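Local coordinates for T-lymphoma invasion and metastasis-inducing protein 1 (Homo sapiens, PDB 4K2P) that probably binds phosphoinositides and partner proteins such as Par-3 through its PH and coiled-coil module, in signalling linked to tight junctions, at residues 87-99 with 232-244. The protein carries 5 engineered substitutions. Sequence-based numbering, arbitrary orientation.
Sequences FVFCLSNSLGDAF and SVSSFHALVAART
Ser92 OG and His237 ND1 form the direct hydrogen bond between strand 88-92 and helix 233-241, 2.8 Å long and lying in the plane of the imidazole at its edge; either atom could be the donor. His237 has CG anti to its own N (chi1 -177°), which carries the ring from the helix to the strand end, where CE1 also comes 3.4 Å from Asn93 O. A leucine in place of His237 would probably leave the buried Ser92 hydroxyl without its ring partner. A water also bonds to Ser92 OG, Ser234 OG and Cys90 O, so two small hydroxyl residues suit a polar seam. Beside it, Cys90 SG packs 3.5 Å from Ser234 CB.

Beyond strand 88-92, the turn meets the helix mostly through backbone atoms and alanine methyls. Ala241 CB rests on Ser94 O at 3.5 Å, and Gly96 CA makes a CH···O contact of 3.4 Å with Ala238 O. Glycine suits position 96, because the backbone, at phi 113°, passes close to Ala242 and would press a CB against the carbonyl O of Leu95. Asn93 OD1 shapes this turn by accepting from Asp97 N (2.9 Å).

The helix runs nearly parallel to the strand (10°), joining the CC-Ex region to the PH-domain sheet: Cys90 and Ala238 meet strand 10-23, His237 touches Ile75 of strand 75-78, and Val233, Phe236 and Val240 pack against helix 168-203.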
ATOM      1  N   PHE A  87     -17.029  -6.635  -5.893  1.00 31.52           N
ATOM      2  CA  PHE A  87     -15.784  -7.346  -6.172  1.00 29.18           C
ATOM      3  C   PHE A  87     -14.683  -6.441  -6.699  1.00 27.82           C
ATOM      4  O   PHE A  87     -13.885  -6.832  -7.554  1.00 25.51           O
ATOM      5  CB  PHE A  87     -16.062  -8.487  -7.147  1.00 28.81           C
ATOM      6  CG  PHE A  87     -17.249  -9.305  -6.759  1.00 31.57           C
ATOM      7  CD1 PHE A  87     -17.394  -9.737  -5.452  1.00 31.93           C
ATOM      8  CD2 PHE A  87     -18.236  -9.612  -7.674  1.00 33.96           C
ATOM      9  CE1 PHE A  87     -18.500 -10.481  -5.070  1.00 34.17           C
ATOM     10  CE2 PHE A  87     -19.339 -10.355  -7.294  1.00 36.14           C
ATOM     11  CZ  PHE A  87     -19.466 -10.787  -5.986  1.00 35.62           C
ATOM     12  N   VAL A  88     -14.632  -5.235  -6.142  1.00 27.11           N
ATOM     13  CA  VAL A  88     -13.569  -4.287  -6.423  1.00 24.24           C
ATOM     14  C   VAL A  88     -12.447  -4.458  -5.400  1.00 22.69           C
ATOM     15  O   VAL A  88     -12.714  -4.671  -4.223  1.00 23.05           O
ATOM     16  CB  VAL A  88     -14.091  -2.829  -6.395  1.00 24.61           C
ATOM     17  CG1 VAL A  88     -12.964  -1.834  -6.628  1.00 20.20           C
ATOM     18  CG2 VAL A  88     -15.175  -2.647  -7.436  1.00 27.72           C
ATOM     19  N   PHE A  89     -11.202  -4.441  -5.858  1.00 21.80           N
ATOM     20  CA  PHE A  89     -10.056  -4.290  -4.962  1.00 23.25           C
ATOM     21  C   PHE A  89      -9.143  -3.196  -5.485  1.00 21.04           C
ATOM     22  O   PHE A  89      -9.231  -2.821  -6.642  1.00 20.34           O
ATOM     23  CB  PHE A  89      -9.296  -5.608  -4.776  1.00 23.93           C
ATOM     24  CG  PHE A  89      -8.813  -6.253  -6.054  1.00 25.04           C
ATOM     25  CD1 PHE A  89      -9.651  -7.062  -6.801  1.00 26.99           C
ATOM     26  CD2 PHE A  89      -7.497  -6.107  -6.466  1.00 23.14           C
ATOM     27  CE1 PHE A  89      -9.193  -7.678  -7.959  1.00 27.61           C
ATOM     28  CE2 PHE A  89      -7.040  -6.717  -7.608  1.00 23.95           C
ATOM     29  CZ  PHE A  89      -7.886  -7.508  -8.357  1.00 25.18           C
ATOM     30  N   CYS A  90      -8.284  -2.674  -4.612  1.00 21.61           N
ATOM     31  CA  CYS A  90      -7.462  -1.510  -4.906  1.00 21.56           C
ATOM     32  C   CYS A  90      -6.010  -1.827  -4.581  1.00 21.42           C
ATOM     33  O   CYS A  90      -5.703  -2.264  -3.473  1.00 19.45           O
ATOM     34  CB  CYS A  90      -7.934  -0.293  -4.104  1.00 23.38           C
ATOM     35  SG  CYS A  90      -6.951   1.210  -4.359  1.00 26.59           S
ATOM     36  N   LEU A  91      -5.128  -1.657  -5.561  1.00 20.45           N
ATOM     37  CA  LEU A  91      -3.693  -1.775  -5.334  1.00 20.12           C
ATOM     38  C   LEU A  91      -3.092  -0.395  -5.207  1.00 18.30           C
ATOM     39  O   LEU A  91      -3.324   0.459  -6.049  1.00 18.13           O
ATOM     40  CB  LEU A  91      -3.015  -2.546  -6.478  1.00 20.60           C
ATOM     41  CG  LEU A  91      -1.517  -2.844  -6.294  1.00 22.25           C
ATOM     42  CD1 LEU A  91      -1.132  -4.155  -6.941  1.00 25.92           C
ATOM     43  CD2 LEU A  91      -0.643  -1.735  -6.856  1.00 23.51           C
ATOM     44  N   SER A  92      -2.335  -0.161  -4.143  1.00 20.79           N
ATOM     45  CA  SER A  92      -1.527   1.043  -4.027  1.00 20.94           C
ATOM     46  C   SER A  92      -0.065   0.615  -4.011  1.00 21.08           C
ATOM     47  O   SER A  92       0.313  -0.257  -3.245  1.00 19.29           O
ATOM     48  CB  SER A  92      -1.890   1.843  -2.772  1.00 24.06           C
ATOM     49  OG  SER A  92      -2.038   0.999  -1.641  1.00 22.93           O
ATOM     50  N   ASN A  93       0.750   1.232  -4.859  1.00 22.55           N
ATOM     51  CA  ASN A  93       2.118   0.782  -5.050  1.00 25.61           C
ATOM     52  C   ASN A  93       3.089   1.543  -4.158  1.00 24.29           C
ATOM     53  O   ASN A  93       2.676   2.268  -3.263  1.00 26.32           O
ATOM     54  CB  ASN A  93       2.511   0.914  -6.528  1.00 28.62           C
ATOM     55  CG  ASN A  93       2.665   2.351  -6.974  1.00 30.46           C
ATOM     56  OD1 ASN A  93       2.379   3.278  -6.228  1.00 29.16           O
ATOM     57  ND2 ASN A  93       3.127   2.540  -8.203  1.00 33.32           N
ATOM     58  N   SER A  94       4.381   1.359  -4.388  1.00 23.40           N
ATOM     59  CA  SER A  94       5.396   1.964  -3.532  1.00 23.31           C
ATOM     60  C   SER A  94       5.682   3.419  -3.898  1.00 24.77           C
ATOM     61  O   SER A  94       6.492   4.062  -3.250  1.00 25.32           O
ATOM     62  CB  SER A  94       6.687   1.140  -3.596  1.00 26.18           C
ATOM     63  OG  SER A  94       7.264   1.206  -4.888  1.00 28.34           O
ATOM     64  N   LEU A  95       5.024   3.929  -4.939  1.00 26.32           N
ATOM     65  CA  LEU A  95       5.317   5.270  -5.461  1.00 29.92           C
ATOM     66  C   LEU A  95       4.274   6.350  -5.141  1.00 28.16           C
ATOM     67  O   LEU A  95       4.575   7.537  -5.233  1.00 28.47           O
ATOM     68  CB  LEU A  95       5.488   5.207  -6.979  1.00 33.46           C
ATOM     69  CG  LEU A  95       6.590   4.290  -7.518  1.00 38.75           C
ATOM     70  CD1 LEU A  95       6.680   4.412  -9.040  1.00 41.34           C
ATOM     71  CD2 LEU A  95       7.938   4.612  -6.869  1.00 40.90           C
ATOM     72  N   GLY A  96       3.068   5.945  -4.760  1.00 27.60           N
ATOM     73  CA  GLY A  96       1.990   6.889  -4.495  1.00 29.33           C
ATOM     74  C   GLY A  96       0.851   6.780  -5.499  1.00 28.05           C
ATOM     75  O   GLY A  96      -0.081   7.582  -5.487  1.00 29.48           O
ATOM     76  N   ASP A  97       0.935   5.782  -6.373  1.00 25.29           N
ATOM     77  CA  ASP A  97      -0.141   5.471  -7.313  1.00 24.43           C
ATOM     78  C   ASP A  97      -1.077   4.456  -6.713  1.00 21.92           C
ATOM     79  O   ASP A  97      -0.685   3.696  -5.837  1.00 22.03           O
ATOM     80  CB  ASP A  97       0.402   4.888  -8.621  1.00 26.92           C
ATOM     81  CG  ASP A  97       1.385   5.787  -9.292  1.00 34.61           C
ATOM     82  OD1 ASP A  97       0.989   6.909  -9.646  1.00 34.31           O
ATOM     83  OD2 ASP A  97       2.544   5.366  -9.485  1.00 41.00           O
ATOM     84  N   ALA A  98      -2.305   4.415  -7.219  1.00 21.53           N
ATOM     85  CA  ALA A  98      -3.224   3.345  -6.869  1.00 19.59           C
ATOM     86  C   ALA A  98      -4.180   3.073  -8.031  1.00 18.78           C
ATOM     87  O   ALA A  98      -4.449   3.955  -8.845  1.00 19.55           O
ATOM     88  CB  ALA A  98      -3.994   3.679  -5.603  1.00 20.67           C
ATOM     89  N   PHE A  99      -4.686   1.848  -8.081  1.00 18.73           N
ATOM     90  CA  PHE A  99      -5.451   1.339  -9.211  1.00 22.88           C
ATOM     91  C   PHE A  99      -6.613   0.533  -8.676  1.00 22.05           C
ATOM     92  O   PHE A  99      -6.466  -0.182  -7.699  1.00 22.83           O
ATOM     93  CB  PHE A  99      -4.576   0.452 -10.113  1.00 24.07           C
ATOM     94  CG  PHE A  99      -3.270   1.079 -10.494  1.00 26.05           C
ATOM     95  CD1 PHE A  99      -2.167   0.969  -9.658  1.00 25.46           C
ATOM     96  CD2 PHE A  99      -3.134   1.772 -11.689  1.00 27.25           C
ATOM     97  CE1 PHE A  99      -0.952   1.552 -10.001  1.00 26.16           C
ATOM     98  CE2 PHE A  99      -1.919   2.355 -12.033  1.00 28.15           C
ATOM     99  CZ  PHE A  99      -0.831   2.246 -11.182  1.00 27.07           C
ATOM    100  N   SER A 232      -9.136   5.989   3.205  1.00 28.82           N
ATOM    101  CA  SER A 232      -9.020   4.544   3.160  1.00 27.53           C
ATOM    102  C   SER A 232      -7.567   4.157   3.362  1.00 25.90           C
ATOM    103  O   SER A 232      -6.677   4.998   3.299  1.00 24.57           O
ATOM    104  CB  SER A 232      -9.517   4.008   1.825  1.00 25.88           C
ATOM    105  OG  SER A 232      -8.604   4.390   0.806  1.00 24.96           O
ATOM    106  N   VAL A 233      -7.332   2.880   3.616  1.00 28.23           N
ATOM    107  CA  VAL A 233      -5.980   2.360   3.697  1.00 28.45           C
ATOM    108  C   VAL A 233      -5.229   2.681   2.414  1.00 23.91           C
ATOM    109  O   VAL A 233      -4.053   2.990   2.457  1.00 22.15           O
ATOM    110  CB  VAL A 233      -5.980   0.843   3.950  1.00 33.58           C
ATOM    111  CG1 VAL A 233      -4.568   0.266   3.838  1.00 34.46           C
ATOM    112  CG2 VAL A 233      -6.550   0.559   5.329  1.00 35.15           C
ATOM    113  N   SER A 234      -5.913   2.627   1.275  1.00 24.77           N
ATOM    114  CA  SER A 234      -5.252   2.835  -0.013  1.00 25.85           C
ATOM    115  C   SER A 234      -4.752   4.267  -0.209  1.00 25.34           C
ATOM    116  O   SER A 234      -3.666   4.472  -0.749  1.00 25.29           O
ATOM    117  CB  SER A 234      -6.191   2.462  -1.161  1.00 27.44           C
ATOM    118  OG  SER A 234      -6.483   1.079  -1.129  1.00 28.21           O
ATOM    119  N   SER A 235      -5.544   5.257   0.195  1.00 23.20           N
ATOM    120  CA  SER A 235      -5.130   6.649   0.052  1.00 21.73           C
ATOM    121  C   SER A 235      -4.074   7.015   1.105  1.00 20.29           C
ATOM    122  O   SER A 235      -3.176   7.807   0.846  1.00 21.58           O
ATOM    123  CB  SER A 235      -6.341   7.578   0.154  1.00 23.82           C
ATOM    124  OG  SER A 235      -6.948   7.487   1.428  1.00 24.60           O
ATOM    125  N   PHE A 236      -4.202   6.425   2.286  1.00 18.58           N
ATOM    126  CA  PHE A 236      -3.245   6.607   3.371  1.00 18.02           C
ATOM    127  C   PHE A 236      -1.892   6.108   2.886  1.00 19.26           C
ATOM    128  O   PHE A 236      -0.887   6.804   2.987  1.00 20.72           O
ATOM    129  CB  PHE A 236      -3.723   5.838   4.609  1.00 19.62           C
ATOM    130  CG  PHE A 236      -2.921   6.084   5.860  1.00 21.55           C
ATOM    131  CD1 PHE A 236      -1.912   7.037   5.912  1.00 23.65           C
ATOM    132  CD2 PHE A 236      -3.193   5.352   7.000  1.00 24.10           C
ATOM    133  CE1 PHE A 236      -1.191   7.246   7.078  1.00 25.21           C
ATOM    134  CE2 PHE A 236      -2.478   5.564   8.170  1.00 26.57           C
ATOM    135  CZ  PHE A 236      -1.473   6.507   8.205  1.00 26.04           C
ATOM    136  N   HIS A 237      -1.893   4.908   2.313  1.00 19.18           N
ATOM    137  CA  HIS A 237      -0.677   4.301   1.802  1.00 19.32           C
ATOM    138  C   HIS A 237      -0.094   5.146   0.692  1.00 19.57           C
ATOM    139  O   HIS A 237       1.102   5.359   0.660  1.00 19.74           O
ATOM    140  CB  HIS A 237      -0.911   2.884   1.286  1.00 20.35           C
ATOM    141  CG  HIS A 237       0.347   2.216   0.829  1.00 21.77           C
ATOM    142  ND1 HIS A 237       0.389   1.307  -0.205  1.00 24.76           N
ATOM    143  CD2 HIS A 237       1.623   2.346   1.262  1.00 24.61           C
ATOM    144  CE1 HIS A 237       1.631   0.900  -0.386  1.00 27.02           C
ATOM    145  NE2 HIS A 237       2.399   1.519   0.490  1.00 27.96           N
ATOM    146  N   ALA A 238      -0.934   5.619  -0.228  1.00 18.91           N
ATOM    147  CA  ALA A 238      -0.441   6.398  -1.360  1.00 20.14           C
ATOM    148  C   ALA A 238       0.274   7.663  -0.876  1.00 21.91           C
ATOM    149  O   ALA A 238       1.317   8.038  -1.405  1.00 25.35           O
ATOM    150  CB  ALA A 238      -1.579   6.761  -2.305  1.00 19.17           C
ATOM    151  N   LEU A 239      -0.299   8.312   0.129  1.00 21.37           N
ATOM    152  CA  LEU A 239       0.257   9.548   0.664  1.00 22.30           C
ATOM    153  C   LEU A 239       1.600   9.289   1.340  1.00 22.85           C
ATOM    154  O   LEU A 239       2.556  10.035   1.153  1.00 25.04           O
ATOM    155  CB  LEU A 239      -0.738  10.182   1.636  1.00 23.04           C
ATOM    156  CG  LEU A 239      -1.979  10.764   0.965  1.00 22.50           C
ATOM    157  CD1 LEU A 239      -3.093  10.977   1.971  1.00 24.57           C
ATOM    158  CD2 LEU A 239      -1.634  12.071   0.268  1.00 22.90           C
ATOM    159  N   VAL A 240       1.682   8.204   2.097  1.00 22.11           N
ATOM    160  CA  VAL A 240       2.905   7.860   2.790  1.00 21.80           C
ATOM    161  C   VAL A 240       4.002   7.468   1.809  1.00 23.98           C
ATOM    162  O   VAL A 240       5.142   7.890   1.953  1.00 25.65           O
ATOM    163  CB  VAL A 240       2.676   6.713   3.796  1.00 22.16           C
ATOM    164  CG1 VAL A 240       4.019   6.164   4.322  1.00 24.39           C
ATOM    165  CG2 VAL A 240       1.825   7.198   4.948  1.00 24.89           C
ATOM    166  N   ALA A 241       3.651   6.664   0.811  1.00 24.21           N
ATOM    167  CA  ALA A 241       4.625   6.158  -0.149  1.00 28.35           C
ATOM    168  C   ALA A 241       5.168   7.294  -0.995  1.00 28.28           C
ATOM    169  O   ALA A 241       6.327   7.271  -1.409  1.00 30.76           O
ATOM    170  CB  ALA A 241       4.005   5.079  -1.031  1.00 29.39           C
ATOM    171  N   ALA A 242       4.337   8.299  -1.242  1.00 25.86           N
ATOM    172  CA  ALA A 242       4.745   9.426  -2.075  1.00 29.81           C
ATOM    173  C   ALA A 242       5.857  10.251  -1.410  1.00 35.35           C
ATOM    174  O   ALA A 242       6.515  11.059  -2.066  1.00 38.80           O
ATOM    175  CB  ALA A 242       3.558  10.310  -2.379  1.00 26.47           C
ATOM    176  N   ARG A 243       6.062  10.061  -0.111  1.00 36.47           N
ATOM    177  CA  ARG A 243       7.123  10.787   0.593  1.00 42.53           C
ATOM    178  C   ARG A 243       8.514  10.232   0.312  1.00 51.27           C
ATOM    179  O   ARG A 243       9.506  10.930   0.500  1.00 57.24           O
ATOM    180  CB  ARG A 243       6.878  10.768   2.093  1.00 40.62           C
ATOM    181  CG  ARG A 243       5.578  11.398   2.507  1.00 41.32           C
ATOM    182  CD  ARG A 243       5.306  11.066   3.951  1.00 45.78           C
ATOM    183  NE  ARG A 243       3.975  11.471   4.368  1.00 48.34           N
ATOM    184  CZ  ARG A 243       3.453  11.175   5.551  1.00 48.98           C
ATOM    185  NH1 ARG A 243       4.152  10.459   6.427  1.00 53.45           N
ATOM    186  NH2 ARG A 243       2.232  11.578   5.847  1.00 44.71           N
ATOM    187  N   THR A 244       8.585   8.986  -0.144  1.00 55.75           N
ATOM    188  CA  THR A 244       9.868   8.347  -0.434  1.00 64.69           C
ATOM    189  C   THR A 244      10.074   8.199  -1.935  1.00 69.65           C
ATOM    190  O   THR A 244      10.771   9.003  -2.556  1.00 74.31           O
ATOM    191  CB  THR A 244       9.966   6.951   0.222  1.00 67.27           C
ATOM    192  OG1 THR A 244       8.930   6.104  -0.291  1.00 65.99           O
ATOM    193  CG2 THR A 244       9.830   7.050   1.733  1.00 66.16           C
TER
HETATM  194  O   HOH W   1      -4.311  -0.608  -1.245  1.00 19.63           O